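Local coordinates for protein tryptophan halogenase (Shewanella frigidimarina, PDB 2PYX) that probably acts as an FAD-dependent halogenase of tryptophan or a related indole, at residues Gly61-Met66 / His111-Pro116. Sequence-based numbering, arbitrary orientation. Where two conformers were deposited one is given.
Sequences GTWPSM and HPFSLP
Phe113 lays one ring face against Pro64, whose CD sits over the centre of that ring, 3.6 Å from its centroid and only 4° off the normal. Proline suits this CH-pi contact, its rigid ring carrying polarised C-H bonds beside the nitrogen. CE1 of Phe113 stands over one face of the indole, 3.5 Å from CE3 of Trp63, the planes of the phenyl and the indole's six-membered ring at 49°, neither stacked nor edge-to-face. At the far end of the indole, CH2 of Trp63 comes within 3.8 Å of CE1 of His111, completing an aromatic cluster. With CG anti to its own carbonyl carbon (chi1 -74°), Phe113 brings CZ to 3.3 Å from Thr62 O, which is hydrogen-bonded to NZ of Lys89, the predicted catalytic residue. Cut back to an alanine, Phe113 would probably leave Pro64 and the indole face without their shared partner. Tryptophan adds to its broad apolar face an N-H for the backbone O of Glu361, predicted to bind tryptophan; histidine offers two ring nitrogens, ND1 for Glu361 OE2 and NE2 for Ser464, beside the probable substrate pocket. The cluster joins the loop leading into helix 65-73 to the end of strand 108-112, with helix 462-471 alongside.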
# COMPACT_ATOMS: atom_id res chain seq x y z
N GLY A 61 -5.67 -3.24 -2.18
CA GLY A 61 -4.91 -2.53 -3.19
C GLY A 61 -3.40 -2.60 -2.99
O GLY A 61 -2.88 -2.79 -1.88
N THR A 62 -2.70 -2.36 -4.10
CA THR A 62 -1.24 -2.30 -4.11
C THR A 62 -0.75 -1.01 -4.73
O THR A 62 -1.51 -0.21 -5.25
CB THR A 62 -0.61 -3.47 -4.89
OG1 THR A 62 -0.51 -3.16 -6.28
CG2 THR A 62 -1.38 -4.72 -4.73
N TRP A 63 0.56 -0.83 -4.63
CA TRP A 63 1.28 0.24 -5.31
C TRP A 63 1.91 -0.38 -6.57
O TRP A 63 1.91 -1.60 -6.75
CB TRP A 63 2.32 0.95 -4.37
CG TRP A 63 1.65 2.00 -3.49
CD1 TRP A 63 0.78 1.76 -2.46
CD2 TRP A 63 1.74 3.43 -3.61
NE1 TRP A 63 0.35 2.95 -1.93
CE2 TRP A 63 0.92 3.99 -2.61
CE3 TRP A 63 2.44 4.29 -4.46
CZ2 TRP A 63 0.75 5.36 -2.47
CZ3 TRP A 63 2.30 5.64 -4.29
CH2 TRP A 63 1.48 6.17 -3.31
N PRO A 64 2.45 0.46 -7.44
CA PRO A 64 3.10 -0.07 -8.63
C PRO A 64 4.30 -0.95 -8.37
O PRO A 64 4.67 -1.71 -9.26
CB PRO A 64 3.51 1.19 -9.38
CG PRO A 64 2.55 2.26 -8.93
CD PRO A 64 2.32 1.93 -7.47
N SER A 65 4.89 -0.85 -7.18
CA SER A 65 5.96 -1.74 -6.76
C SER A 65 5.60 -3.22 -6.94
O SER A 65 6.48 -4.05 -7.20
CB SER A 65 6.30 -1.45 -5.31
OG SER A 65 5.12 -1.47 -4.51
N MSE A 66 4.30 -3.54 -6.86
CA MSE A 66 3.88 -4.93 -6.91
C MSE A 66 4.19 -5.54 -8.26
O MSE A 66 4.45 -6.74 -8.35
CB MSE A 66 2.40 -5.05 -6.60
CG MSE A 66 1.94 -6.49 -6.41
SE MSE A 66 2.88 -7.52 -5.03
CE MSE A 66 2.07 -6.70 -3.49
N HIS A 111 -5.30 11.17 -6.78
CA HIS A 111 -3.91 10.94 -6.47
C HIS A 111 -3.48 9.81 -7.37
O HIS A 111 -3.70 8.65 -7.07
CB HIS A 111 -3.69 10.63 -4.97
CG HIS A 111 -2.29 10.22 -4.64
ND1 HIS A 111 -1.96 9.58 -3.46
CD2 HIS A 111 -1.14 10.29 -5.35
CE1 HIS A 111 -0.66 9.32 -3.45
NE2 HIS A 111 -0.14 9.73 -4.59
N PRO A 112 -2.88 10.17 -8.54
CA PRO A 112 -2.52 9.14 -9.52
C PRO A 112 -1.20 8.46 -9.17
O PRO A 112 -0.39 9.03 -8.43
CB PRO A 112 -2.35 9.93 -10.80
CG PRO A 112 -2.03 11.23 -10.41
CD PRO A 112 -2.50 11.51 -9.00
N PHE A 113 -0.97 7.26 -9.69
CA PHE A 113 0.33 6.61 -9.59
C PHE A 113 1.39 7.20 -10.57
O PHE A 113 2.61 7.14 -10.28
CB PHE A 113 0.24 5.09 -9.79
CG PHE A 113 -0.33 4.34 -8.62
CD1 PHE A 113 -0.07 4.76 -7.32
CD2 PHE A 113 -1.05 3.17 -8.82
CE1 PHE A 113 -0.59 4.05 -6.26
CE2 PHE A 113 -1.56 2.44 -7.77
CZ PHE A 113 -1.29 2.90 -6.47
N SER A 114 0.95 7.78 -11.69
CA SER A 114 1.88 8.37 -12.64
C SER A 114 2.55 9.59 -12.03
O SER A 114 1.88 10.42 -11.39
CB SER A 114 1.16 8.86 -13.88
OG SER A 114 0.84 7.84 -14.78
N LEU A 115 3.85 9.75 -12.23
CA LEU A 115 4.53 10.98 -11.82
C LEU A 115 4.22 12.12 -12.78
O LEU A 115 3.92 11.88 -13.96
CB LEU A 115 6.04 10.78 -11.72
CG LEU A 115 6.50 9.73 -10.71
CD1 LEU A 115 7.99 9.54 -10.83
CD2 LEU A 115 6.14 10.12 -9.31
N PRO A 116 4.33 13.36 -12.30
CA PRO A 116 4.08 14.52 -13.14
C PRO A 116 4.91 14.48 -14.40
O PRO A 116 6.07 14.11 -14.36
CB PRO A 116 4.50 15.67 -12.24
CG PRO A 116 4.10 15.19 -10.85
CD PRO A 116 4.57 13.77 -10.89